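Local coordinates for mandelate racemase/muconate lactonizing enzyme-like protein (Roseovarius sp. TM1035, PDB 3RCY) that binds a magnesium ion and, as a member of the enolase superfamily, probably catalyses a reaction begun by removing a proton next to a substrate carboxylate, at residues P113-L118 and H324-S328; W319-V323 and S350-E354; C193-R197 and I226-S230; L132-H138 and E152-C157; Y42-G47 and G384-E388. All blocks are in the same frame, centred on the assembly; numbering follows the deposited sequence.

Interaction 1 of 5, residues P113-L118 and H324-S328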
# COMPACT_ATOMS: atom_id res chain seq x y z
N PRO A 113 44.84 13.36 -6.47
CA PRO A 113 44.27 12.06 -6.12
C PRO A 113 42.85 11.93 -6.66
O PRO A 113 42.17 12.95 -6.85
CB PRO A 113 44.26 12.06 -4.59
CG PRO A 113 44.50 13.46 -4.18
CD PRO A 113 45.18 14.17 -5.28
N VAL A 114 42.41 10.70 -6.91
CA VAL A 114 41.06 10.46 -7.41
C VAL A 114 39.98 11.11 -6.53
O VAL A 114 39.07 11.77 -7.06
CB VAL A 114 40.81 8.95 -7.64
CG1 VAL A 114 39.33 8.65 -7.93
CG2 VAL A 114 41.69 8.44 -8.79
N TRP A 115 40.07 10.96 -5.21
CA TRP A 115 39.06 11.54 -4.31
C TRP A 115 38.86 13.05 -4.50
O TRP A 115 37.75 13.56 -4.34
CB TRP A 115 39.32 11.21 -2.82
CG TRP A 115 40.65 11.68 -2.27
CD1 TRP A 115 41.75 10.91 -2.04
CD2 TRP A 115 41.00 13.01 -1.87
NE1 TRP A 115 42.77 11.67 -1.53
CE2 TRP A 115 42.34 12.97 -1.41
CE3 TRP A 115 40.33 14.24 -1.84
CZ2 TRP A 115 43.02 14.11 -0.96
CZ3 TRP A 115 41.00 15.37 -1.40
CH2 TRP A 115 42.34 15.29 -0.95
N ALA A 116 39.94 13.75 -4.86
CA ALA A 116 39.87 15.20 -5.08
C ALA A 116 39.00 15.54 -6.29
O ALA A 116 38.47 16.65 -6.37
CB ALA A 116 41.28 15.81 -5.23
N LEU A 117 38.84 14.58 -7.21
CA LEU A 117 38.00 14.75 -8.40
C LEU A 117 36.53 14.35 -8.15
O LEU A 117 35.68 14.57 -9.01
CB LEU A 117 38.56 13.94 -9.59
CG LEU A 117 40.05 14.11 -9.93
CD1 LEU A 117 40.46 13.22 -11.12
CD2 LEU A 117 40.45 15.58 -10.19
N LEU A 118 36.26 13.78 -6.99
CA LEU A 118 34.94 13.21 -6.69
C LEU A 118 34.15 14.04 -5.68
O LEU A 118 33.35 13.49 -4.92
CB LEU A 118 35.10 11.77 -6.18
CG LEU A 118 35.79 10.74 -7.07
CD1 LEU A 118 35.99 9.43 -6.30
CD2 LEU A 118 35.01 10.50 -8.38
N HIS A 324 39.49 5.77 -2.37
CA HIS A 324 39.18 7.07 -2.97
C HIS A 324 37.68 7.39 -2.99
O HIS A 324 37.26 8.53 -2.71
CB HIS A 324 39.77 7.15 -4.38
CG HIS A 324 41.26 7.30 -4.36
ND1 HIS A 324 41.88 8.52 -4.25
CD2 HIS A 324 42.25 6.37 -4.35
CE1 HIS A 324 43.19 8.35 -4.21
NE2 HIS A 324 43.44 7.05 -4.26
N PHE A 325 36.89 6.37 -3.33
CA PHE A 325 35.43 6.46 -3.29
C PHE A 325 34.98 6.84 -1.87
O PHE A 325 34.28 7.84 -1.68
CB PHE A 325 34.82 5.13 -3.73
CG PHE A 325 33.33 5.01 -3.49
CD1 PHE A 325 32.43 5.80 -4.19
CD2 PHE A 325 32.84 4.08 -2.58
CE1 PHE A 325 31.06 5.69 -3.98
CE2 PHE A 325 31.46 3.95 -2.36
CZ PHE A 325 30.57 4.77 -3.07
N ALA A 326 35.42 6.06 -0.89
CA ALA A 326 35.08 6.27 0.53
C ALA A 326 35.52 7.63 1.06
O ALA A 326 34.80 8.25 1.85
CB ALA A 326 35.68 5.17 1.37
N ALA A 327 36.70 8.10 0.63
CA ALA A 327 37.23 9.40 1.08
C ALA A 327 36.31 10.57 0.70
O ALA A 327 36.31 11.60 1.38
CB ALA A 327 38.61 9.63 0.50
N SER A 328 35.52 10.37 -0.36
CA SER A 328 34.75 11.45 -0.99
C SER A 328 33.26 11.49 -0.64
O SER A 328 32.55 12.41 -1.06
CB SER A 328 34.88 11.36 -2.51
OG SER A 328 34.09 10.28 -3.02
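W115 and H324 bring the two backbones closest together, with their CA atoms 4.7 Å apart. Residues 114-117 have helical backbone angles, and this turn lies against the end of helix 316-327. Its bonds L117 N to V114 O and L118 N to W115 O each span three residues. One hydrogen bond crosses the contact: W115 N gives its proton to H324 ND1 over 3.2 Å, at an N-H...N angle of 153° and tilted 18° from the imidazole plane. H324 NE2 bonds to the carbonyl oxygen of L366, so both ring nitrogens are used and the rotation of the imidazole is fixed. With ND1 accepting, the proton probably sits on NE2.

W115 CG sits between the backbone N and the carbonyl carbon (chi1 59°), which turns CD1 toward H324 ND1, 3.3 Å away. The two rings meet rim to rim, neither over the other. P113 CG rests above one face of the indole, while V114 CB lies 3.6 Å from H324 ND1. W115 CB also meets A327 CB at 3.7 Å. At the far end L118 CB approaches S328 OG at 3.6 Å; that hydroxyl donates to F325 O at 2.8 Å.

The loop between helix 89-110 and strand 126-131 is thus fastened to the C-terminal end of helix 316-327. W103 of helix 89-110 packs on V114 and L118, helix 290-302 supplies K295, bonded to L118 O and S328 OG, and I126 of strand 126-131 touches A327.

Interaction 2 of 5, residues W319-V323 and S350-E354; sequences WAANV and SIRVE
W319 drives the outer edge of its six-membered ring at the backbone of I351, and this is the tight part of the contact. CZ3 of W319 lies 3.3 Å from I351 O, which sits at the ring edge and in its plane. The same carbon meets I351 CG2 at 3.7 Å, so the isoleucine offers carbonyl and methyl to one corner of the indole. The W319 side chain leaves the helix with CG anti to the backbone N (chi1 -173°), which carries the benzo ring across. Beside it A320 CB touches I351 CD1 at 3.7 Å. The V353 side chain crosses that of W319 at about a right angle, its CG2 being 3.8 Å from W319 CZ2.

Packing slackens away from the indole edge. V323 CG2 and I351 CG2 are 4.4 Å apart, although the V323 methyl also lies above one face of the W319 ring. R352 starts out away from the helix and is exposed; its NE forms a salt bridge with D344. I358 of strand 357-358, antiparallel partner of strand 353-354, touches W319, V323, I351 and V353, so one residue bridges helix 316-327 and the run leading into 353-354.

No hydrogen bond crosses between 319-323 and 350-354, so shape and burial of apolar groups hold them together. The ring-edge approach to I351 O probably adds a weak attraction, since aromatic C-H groups carry slight positive charge.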
# COMPACT_ATOMS: atom_id res chain seq x y z
N TRP A 319 40.77 -2.30 -4.03
CA TRP A 319 40.76 -1.68 -2.71
C TRP A 319 41.13 -0.20 -2.76
O TRP A 319 40.56 0.60 -2.04
CB TRP A 319 41.68 -2.43 -1.76
CG TRP A 319 41.60 -1.96 -0.34
CD1 TRP A 319 40.49 -1.95 0.47
CD2 TRP A 319 42.67 -1.44 0.44
NE1 TRP A 319 40.81 -1.45 1.70
CE2 TRP A 319 42.14 -1.13 1.72
CE3 TRP A 319 44.03 -1.19 0.19
CZ2 TRP A 319 42.93 -0.59 2.74
CZ3 TRP A 319 44.81 -0.65 1.21
CH2 TRP A 319 44.25 -0.36 2.47
N ALA A 320 42.10 0.16 -3.61
CA ALA A 320 42.46 1.57 -3.79
C ALA A 320 41.28 2.38 -4.32
O ALA A 320 41.04 3.50 -3.86
CB ALA A 320 43.68 1.71 -4.70
N ALA A 321 40.55 1.81 -5.27
CA ALA A 321 39.32 2.44 -5.77
C ALA A 321 38.34 2.67 -4.62
O ALA A 321 37.80 3.77 -4.47
CB ALA A 321 38.68 1.61 -6.90
N ASN A 322 38.14 1.64 -3.80
CA ASN A 322 37.28 1.73 -2.61
C ASN A 322 37.66 2.90 -1.69
O ASN A 322 36.78 3.58 -1.14
CB ASN A 322 37.33 0.43 -1.80
CG ASN A 322 36.72 -0.75 -2.54
OD1 ASN A 322 36.12 -0.61 -3.60
ND2 ASN A 322 36.88 -1.94 -1.97
N VAL A 323 38.96 3.09 -1.50
CA VAL A 323 39.46 4.11 -0.58
C VAL A 323 39.19 5.52 -1.09
O VAL A 323 38.70 6.37 -0.34
CB VAL A 323 40.96 3.88 -0.23
CG1 VAL A 323 41.55 5.07 0.51
CG2 VAL A 323 41.10 2.60 0.61
N SER A 350 51.61 1.23 -0.83
CA SER A 350 51.16 2.58 -1.19
C SER A 350 50.02 3.08 -0.31
O SER A 350 49.96 4.27 -0.00
CB SER A 350 50.71 2.63 -2.65
OG SER A 350 51.82 2.56 -3.52
N ILE A 351 49.12 2.18 0.06
CA ILE A 351 47.99 2.48 0.94
C ILE A 351 47.89 1.36 1.97
O ILE A 351 47.95 0.19 1.60
CB ILE A 351 46.65 2.57 0.15
CG1 ILE A 351 46.76 3.55 -1.02
CG2 ILE A 351 45.50 2.98 1.07
CD1 ILE A 351 45.59 3.46 -2.01
N ARG A 352 47.74 1.71 3.25
CA ARG A 352 47.72 0.71 4.32
C ARG A 352 46.68 1.02 5.40
O ARG A 352 46.35 2.19 5.63
CB ARG A 352 49.10 0.59 4.98
CG ARG A 352 50.13 -0.16 4.15
CD ARG A 352 51.52 0.02 4.70
NE ARG A 352 52.48 -0.75 3.92
CZ ARG A 352 53.79 -0.52 3.90
NH1 ARG A 352 54.32 0.48 4.60
NH2 ARG A 352 54.56 -1.29 3.16
N VAL A 353 46.17 -0.03 6.04
CA VAL A 353 45.38 0.13 7.26
C VAL A 353 46.36 0.38 8.41
O VAL A 353 47.28 -0.41 8.63
CB VAL A 353 44.51 -1.11 7.57
CG1 VAL A 353 43.75 -0.94 8.90
CG2 VAL A 353 43.52 -1.38 6.44
N GLU A 354 46.18 1.48 9.12
CA GLU A 354 47.03 1.79 10.27
C GLU A 354 46.16 2.07 11.50
O GLU A 354 45.33 2.98 11.49
CB GLU A 354 47.99 2.94 9.94
CG GLU A 354 48.97 2.58 8.83
CD GLU A 354 49.90 3.71 8.41
OE1 GLU A 354 49.56 4.90 8.61
OE2 GLU A 354 50.98 3.38 7.85

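Interaction 3 of 5, residues C193-R197 and I226-S230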
# COMPACT_ATOMS: atom_id res chain seq x y z
N CYS A 193 28.99 -15.43 18.12
CA CYS A 193 28.64 -14.08 18.57
C CYS A 193 28.93 -13.90 20.05
O CYS A 193 29.51 -12.89 20.45
CB CYS A 193 27.17 -13.76 18.28
SG CYS A 193 26.81 -13.49 16.53
N ARG A 194 28.54 -14.88 20.87
CA ARG A 194 28.75 -14.81 22.32
C ARG A 194 30.25 -14.71 22.66
O ARG A 194 30.65 -13.83 23.44
CB ARG A 194 28.11 -16.03 23.02
CG ARG A 194 28.34 -16.08 24.54
CD ARG A 194 27.60 -17.24 25.23
NE ARG A 194 27.87 -18.56 24.65
CZ ARG A 194 28.84 -19.39 25.04
NH1 ARG A 194 29.68 -19.03 26.02
NH2 ARG A 194 28.99 -20.57 24.46
N LYS A 195 31.05 -15.60 22.08
CA LYS A 195 32.49 -15.65 22.38
C LYS A 195 33.27 -14.48 21.80
O LYS A 195 34.20 -13.96 22.43
CB LYS A 195 33.09 -17.00 21.97
CG LYS A 195 32.57 -18.15 22.84
CD LYS A 195 33.25 -19.47 22.55
CE LYS A 195 32.72 -20.53 23.51
NZ LYS A 195 33.30 -21.87 23.23
N ILE A 196 32.89 -14.04 20.60
CA ILE A 196 33.53 -12.88 19.98
C ILE A 196 33.17 -11.59 20.73
O ILE A 196 34.04 -10.77 21.00
CB ILE A 196 33.26 -12.79 18.45
CG1 ILE A 196 33.92 -13.98 17.73
CG2 ILE A 196 33.80 -11.48 17.86
CD1 ILE A 196 33.38 -14.27 16.32
N ARG A 197 31.89 -11.44 21.10
CA ARG A 197 31.48 -10.29 21.93
C ARG A 197 32.22 -10.29 23.27
O ARG A 197 32.68 -9.25 23.73
CB ARG A 197 29.95 -10.27 22.13
CG ARG A 197 29.44 -9.19 23.13
CD ARG A 197 29.75 -7.78 22.64
NE ARG A 197 28.92 -7.44 21.49
CZ ARG A 197 29.25 -6.56 20.55
NH1 ARG A 197 28.40 -6.34 19.55
NH2 ARG A 197 30.41 -5.91 20.59
N ILE A 226 20.68 -14.37 16.90
CA ILE A 226 21.91 -13.62 17.13
C ILE A 226 21.66 -12.16 17.54
O ILE A 226 22.60 -11.45 17.89
CB ILE A 226 22.88 -13.71 15.90
CG1 ILE A 226 22.24 -13.10 14.64
CG2 ILE A 226 23.30 -15.17 15.64
CD1 ILE A 226 23.23 -12.74 13.52
N GLU A 227 20.40 -11.73 17.51
CA GLU A 227 20.00 -10.39 18.00
C GLU A 227 20.60 -9.96 19.35
O GLU A 227 21.02 -8.81 19.48
CB GLU A 227 18.48 -10.24 18.02
CG GLU A 227 17.90 -9.90 16.66
CD GLU A 227 16.38 -10.01 16.60
OE1 GLU A 227 15.71 -10.08 17.66
OE2 GLU A 227 15.86 -10.01 15.47
N PRO A 228 20.62 -10.86 20.37
CA PRO A 228 21.11 -10.43 21.69
C PRO A 228 22.57 -9.94 21.74
O PRO A 228 22.97 -9.32 22.73
CB PRO A 228 20.95 -11.69 22.55
CG PRO A 228 19.89 -12.49 21.86
CD PRO A 228 20.15 -12.26 20.40
N TYR A 229 23.35 -10.20 20.69
CA TYR A 229 24.77 -9.85 20.69
C TYR A 229 25.03 -8.52 20.00
O TYR A 229 26.19 -8.11 19.83
CB TYR A 229 25.62 -11.01 20.16
CG TYR A 229 25.29 -12.23 20.97
CD1 TYR A 229 25.86 -12.42 22.24
CD2 TYR A 229 24.33 -13.14 20.53
CE1 TYR A 229 25.51 -13.52 23.02
CE2 TYR A 229 23.98 -14.23 21.30
CZ TYR A 229 24.57 -14.41 22.54
OH TYR A 229 24.21 -15.50 23.29
N SER A 230 23.93 -7.87 19.61
CA SER A 230 23.96 -6.57 18.95
C SER A 230 24.92 -6.50 17.75
O SER A 230 25.75 -5.59 17.66
CB SER A 230 24.25 -5.45 19.98
OG SER A 230 24.12 -4.18 19.36
O HOH W 1 28.27 -4.83 17.01
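R197 and Y229 supply the polar part of the contact, in which the guanidinium grips one carbonyl oxygen side-on. R197 NH1 reaches Y229 O at 2.8 Å with an N-H...O angle of 161°, and R197 NE gives a longer bond of 3.3 Å to the same Y229 O. That oxygen lies in the guanidinium plane, where bends at chi2 and chi3 place the group. A water joins R197 NH1 to S230 O, while R197 NH2 bonds to the carbonyls of G201 and A204. A leucine in place of R197 would probably leave Y229 O without either donor and the carbonyls of G201 and A204 without this shared partner.

The aromatic part is the Y229 ring laid against the helix. The backbone N of R194 stands over one face and P228 CB over the opposite one, both displaced toward the rim. The R194 side chain lies alongside the ring, pointing the same way, with R194 CB 3.6 Å from Y229 CE1.

Apolar contact completes the joint: C193 CB meets Y229 CG at 3.6 Å and C193 SG meets I226 CG2 at 4.0 Å.

Together these tie helix 183-200 to the turn following helix 216-226. F208 of strand 205-208 touches both C193 and I226, and R221 of the third subunit bonds to S230 OG.

Interaction 4 of 5, residues L132-H138 and E152-C157; sequences LYPLPHH and ESAADC
H137 and H138 end a type I turn, L135 to H138, in the loop that follows strand 126-131, and both bind E152 of helix 147-159 through His-carboxylate hydrogen bonds. E152 OE1 accepts both: H138 NE2 at 2.7 Å with an angle of 162°, and H137 NE2 at 2.9 Å with 140°. E152 OE1 lies in the H138 ring plane, and that ring is nearly coplanar with the carboxylate, whereas H137 comes in on the syn side from 32° out of the carboxylate plane. H138 CD2 sits above one face of the H137 ring.

H138 ND1 accepts from L135 N at 2.9 Å, well out of the imidazole plane, which ties the ring to its own turn. Replacing H138 by a leucine would probably deprive E152 OE1 of its straighter donor and L135 N of its acceptor, leaving the turn freer to move.

Nearer strand 126-131, S153 OG donates to Y133 O at 2.7 Å. L132 CD2 packs against the helix backbone, 3.5 Å from A154 CA. Y133 turns away and stacks on W19.

Three kinds of contact share one turn of the helix: a carboxylate bound by two imidazoles, a serine-carbonyl bond and the packing of L132. With ND1 accepting and NE2 donating, H138 is probably neutral, and the negative charge of E152 is likely partly compensated by its two N-H donors.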
# COMPACT_ATOMS: atom_id res chain seq x y z
N LEU A 132 37.71 -12.27 10.18
CA LEU A 132 38.56 -13.02 11.10
C LEU A 132 39.25 -14.15 10.35
O LEU A 132 38.61 -15.09 9.87
CB LEU A 132 37.74 -13.57 12.27
CG LEU A 132 37.05 -12.51 13.12
CD1 LEU A 132 36.17 -13.14 14.19
CD2 LEU A 132 38.10 -11.59 13.73
N TYR A 133 40.58 -14.05 10.24
CA TYR A 133 41.38 -15.08 9.55
C TYR A 133 42.14 -15.91 10.58
O TYR A 133 42.39 -15.42 11.70
CB TYR A 133 42.37 -14.43 8.58
CG TYR A 133 41.71 -13.71 7.42
CD1 TYR A 133 41.16 -14.44 6.36
CD2 TYR A 133 41.62 -12.32 7.38
CE1 TYR A 133 40.55 -13.80 5.28
CE2 TYR A 133 41.01 -11.66 6.30
CZ TYR A 133 40.48 -12.41 5.26
OH TYR A 133 39.87 -11.80 4.19
N PRO A 134 42.51 -17.16 10.23
CA PRO A 134 43.28 -17.99 11.16
C PRO A 134 44.58 -17.30 11.56
O PRO A 134 45.25 -16.69 10.71
CB PRO A 134 43.59 -19.26 10.35
CG PRO A 134 42.59 -19.28 9.25
CD PRO A 134 42.25 -17.85 8.95
N LEU A 135 44.89 -17.36 12.84
CA LEU A 135 46.21 -16.98 13.35
C LEU A 135 47.20 -18.10 13.02
O LEU A 135 46.79 -19.20 12.64
CB LEU A 135 46.12 -16.71 14.86
CG LEU A 135 45.30 -15.47 15.26
CD1 LEU A 135 45.25 -15.31 16.77
CD2 LEU A 135 45.85 -14.19 14.60
N PRO A 136 48.52 -17.85 13.16
CA PRO A 136 49.52 -18.85 12.73
C PRO A 136 49.44 -20.23 13.41
O PRO A 136 49.87 -21.22 12.81
CB PRO A 136 50.85 -18.17 13.05
CG PRO A 136 50.55 -16.71 12.96
CD PRO A 136 49.16 -16.58 13.54
N HIS A 137 48.91 -20.30 14.62
CA HIS A 137 48.77 -21.58 15.33
C HIS A 137 47.43 -22.29 15.07
O HIS A 137 47.22 -23.41 15.53
CB HIS A 137 48.98 -21.39 16.83
CG HIS A 137 47.88 -20.61 17.49
ND1 HIS A 137 47.58 -19.31 17.14
CD2 HIS A 137 47.00 -20.95 18.46
CE1 HIS A 137 46.57 -18.88 17.88
NE2 HIS A 137 46.20 -19.86 18.69
N HIS A 138 46.53 -21.62 14.35
CA HIS A 138 45.21 -22.18 14.04
C HIS A 138 45.29 -23.10 12.83
O HIS A 138 45.70 -22.66 11.75
CB HIS A 138 44.20 -21.08 13.72
CG HIS A 138 43.82 -20.22 14.89
ND1 HIS A 138 43.38 -18.92 14.75
CD2 HIS A 138 43.81 -20.48 16.22
CE1 HIS A 138 43.11 -18.42 15.94
NE2 HIS A 138 43.36 -19.34 16.85
N GLU A 152 39.93 -15.69 19.40
CA GLU A 152 41.36 -15.33 19.44
C GLU A 152 41.75 -14.37 18.31
O GLU A 152 42.48 -13.39 18.54
CB GLU A 152 42.25 -16.58 19.39
CG GLU A 152 42.22 -17.42 20.66
CD GLU A 152 43.24 -18.56 20.64
OE1 GLU A 152 43.57 -19.08 19.55
OE2 GLU A 152 43.70 -18.93 21.74
N SER A 153 41.26 -14.64 17.10
CA SER A 153 41.52 -13.76 15.96
C SER A 153 40.91 -12.38 16.18
O SER A 153 41.51 -11.38 15.83
CB SER A 153 41.02 -14.37 14.65
OG SER A 153 41.79 -15.51 14.33
N ALA A 154 39.72 -12.35 16.77
CA ALA A 154 39.03 -11.10 17.09
C ALA A 154 39.81 -10.26 18.10
O ALA A 154 39.96 -9.04 17.91
CB ALA A 154 37.62 -11.37 17.59
N ALA A 155 40.30 -10.90 19.17
CA ALA A 155 41.14 -10.25 20.17
C ALA A 155 42.38 -9.65 19.53
O ALA A 155 42.75 -8.52 19.84
CB ALA A 155 41.53 -11.23 21.28
N ASP A 156 43.00 -10.39 18.62
CA ASP A 156 44.16 -9.88 17.91
C ASP A 156 43.82 -8.70 16.97
O ASP A 156 44.54 -7.71 16.94
CB ASP A 156 44.87 -11.00 17.14
CG ASP A 156 46.24 -10.59 16.66
OD1 ASP A 156 47.11 -10.24 17.49
OD2 ASP A 156 46.44 -10.59 15.44
N CYS A 157 42.73 -8.81 16.22
CA CYS A 157 42.28 -7.69 15.38
C CYS A 157 42.05 -6.41 16.19
O CYS A 157 42.48 -5.32 15.80
CB CYS A 157 40.99 -8.06 14.63
SG CYS A 157 41.25 -9.20 13.31

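Interaction 5 of 5, residues Y42-G47 and G384-E388; sequences YAASVG and GLHLE
Y42 and H386 both send their rings out anti to the backbone N, with chi1 -163° for the tyrosine and 161° for the histidine, which brings the rings within range of each other; the side chains cross at about a right angle. The rings form an offset edge-to-face pair, the edge of Y42 directed at the face of H386, with planes 75° apart. The ring centroids of Y42 and H386 are 5.2 Å apart, and Y42 CE1 comes to 3.4 Å from H386 NE2. On its other nitrogen, ND1, H386 bonds to the carbonyl of Y23, which fixes the imidazole for this encounter. Near the phenol hydroxyl, L387 CD1 lies 4.0 Å from Y42 OH.

The second half of the contact is a leucine fitted against a bend of backbone. Both methyls of L385 lie against A44 O, CD1 at 3.3 Å, and CD2 reaches on to G47 N at 3.4 Å. A44 CB in turn meets H386 CB at 3.8 Å. Within 384-388, L385 N donates to E388 OE2 at 3.0 Å from above the carboxylate plane. No hydrogen bond joins the two segments directly.

G47 is the N-cap of helix 48-63, and its N bonds to D57 of the fifth subunit, which also packs S81 on L385 and F83 on L387. Within its own chain, Y42, just after strand 36-41, touches A284 and Y313, with the magnesium ion about 8 Å from its side chain. S45 OG bonds to D88 of the fifth subunit, while S45 packs on L89 and T90 of helix 89-110.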
# COMPACT_ATOMS: atom_id res chain seq x y z
N TYR A 42 35.98 -7.51 -11.27
CA TYR A 42 35.42 -8.48 -10.35
C TYR A 42 34.28 -9.19 -11.07
O TYR A 42 33.16 -8.67 -11.16
CB TYR A 42 34.95 -7.77 -9.07
CG TYR A 42 34.73 -8.70 -7.89
CD1 TYR A 42 35.80 -9.31 -7.24
CD2 TYR A 42 33.44 -8.96 -7.42
CE1 TYR A 42 35.60 -10.16 -6.15
CE2 TYR A 42 33.22 -9.81 -6.34
CZ TYR A 42 34.31 -10.40 -5.71
OH TYR A 42 34.11 -11.24 -4.64
N ALA A 43 34.60 -10.35 -11.63
CA ALA A 43 33.67 -11.10 -12.47
C ALA A 43 34.16 -12.54 -12.62
O ALA A 43 35.24 -12.78 -13.16
CB ALA A 43 33.55 -10.44 -13.84
N ALA A 44 33.37 -13.50 -12.13
CA ALA A 44 33.76 -14.91 -12.18
C ALA A 44 32.62 -15.86 -12.54
O ALA A 44 32.68 -17.04 -12.19
CB ALA A 44 34.41 -15.34 -10.88
N SER A 45 31.61 -15.38 -13.26
CA SER A 45 30.58 -16.29 -13.78
C SER A 45 31.24 -17.28 -14.75
O SER A 45 30.84 -18.44 -14.83
CB SER A 45 29.47 -15.53 -14.50
OG SER A 45 29.02 -14.43 -13.72
N VAL A 46 32.24 -16.78 -15.48
CA VAL A 46 33.08 -17.60 -16.36
C VAL A 46 34.53 -17.36 -15.94
O VAL A 46 34.83 -16.37 -15.27
CB VAL A 46 32.85 -17.27 -17.85
CG1 VAL A 46 31.46 -17.73 -18.30
CG2 VAL A 46 33.03 -15.76 -18.13
N GLY A 47 35.42 -18.27 -16.33
CA GLY A 47 36.83 -18.22 -15.94
C GLY A 47 37.62 -17.07 -16.54
O GLY A 47 37.12 -16.34 -17.41
N GLY A 384 39.62 -23.43 -11.67
CA GLY A 384 38.48 -22.97 -10.89
C GLY A 384 38.15 -21.50 -11.09
O GLY A 384 38.86 -20.79 -11.81
N LEU A 385 37.07 -21.06 -10.47
CA LEU A 385 36.68 -19.66 -10.53
C LEU A 385 37.19 -18.97 -9.27
O LEU A 385 37.63 -19.64 -8.33
CB LEU A 385 35.15 -19.53 -10.65
CG LEU A 385 34.56 -20.23 -11.89
CD1 LEU A 385 33.06 -20.32 -11.79
CD2 LEU A 385 34.97 -19.51 -13.16
N HIS A 386 37.13 -17.63 -9.28
CA HIS A 386 37.62 -16.81 -8.18
C HIS A 386 37.06 -17.29 -6.84
O HIS A 386 37.81 -17.47 -5.87
CB HIS A 386 37.29 -15.33 -8.46
CG HIS A 386 37.32 -14.46 -7.24
ND1 HIS A 386 38.49 -13.96 -6.71
CD2 HIS A 386 36.32 -13.98 -6.47
CE1 HIS A 386 38.21 -13.22 -5.65
NE2 HIS A 386 36.90 -13.22 -5.48
N LEU A 387 35.74 -17.51 -6.81
CA LEU A 387 35.04 -18.20 -5.72
C LEU A 387 34.09 -19.20 -6.36
O LEU A 387 33.76 -19.06 -7.54
CB LEU A 387 34.23 -17.22 -4.88
CG LEU A 387 35.00 -16.27 -3.96
CD1 LEU A 387 34.09 -15.10 -3.56
CD2 LEU A 387 35.55 -17.00 -2.73
N GLU A 388 33.64 -20.19 -5.59
CA GLU A 388 32.73 -21.22 -6.12
C GLU A 388 31.62 -21.59 -5.13
O GLU A 388 31.80 -21.43 -3.92
CB GLU A 388 33.51 -22.48 -6.54
CG GLU A 388 34.27 -22.31 -7.85
CD GLU A 388 35.26 -23.43 -8.14
OE1 GLU A 388 35.53 -24.25 -7.23
OE2 GLU A 388 35.76 -23.48 -9.28

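How the interactions relate
From the N terminus, 42-47 opens the widest loop, which interaction 5 closes at 384-388; all other contacts lie within it. Interaction 1 closes a second long loop, from 113-118 to 324-328, enclosing interactions 4 and 3, which lie in series. These two touch, I196 packing on L132 and A154, so helices 147-159 and 183-200 and the loop after strand 126-131 are linked. Interaction 2 crosses interaction 1: its 319-323 segment adjoins 324-328 on helix 316-327, but its partner 350-354 lies further on. That helix thus holds both the early 113-118 loop and the later run into strand 353-354, while interaction 5, across the chain's centre from interaction 1, ties the C-terminal tail to the N-terminal domain.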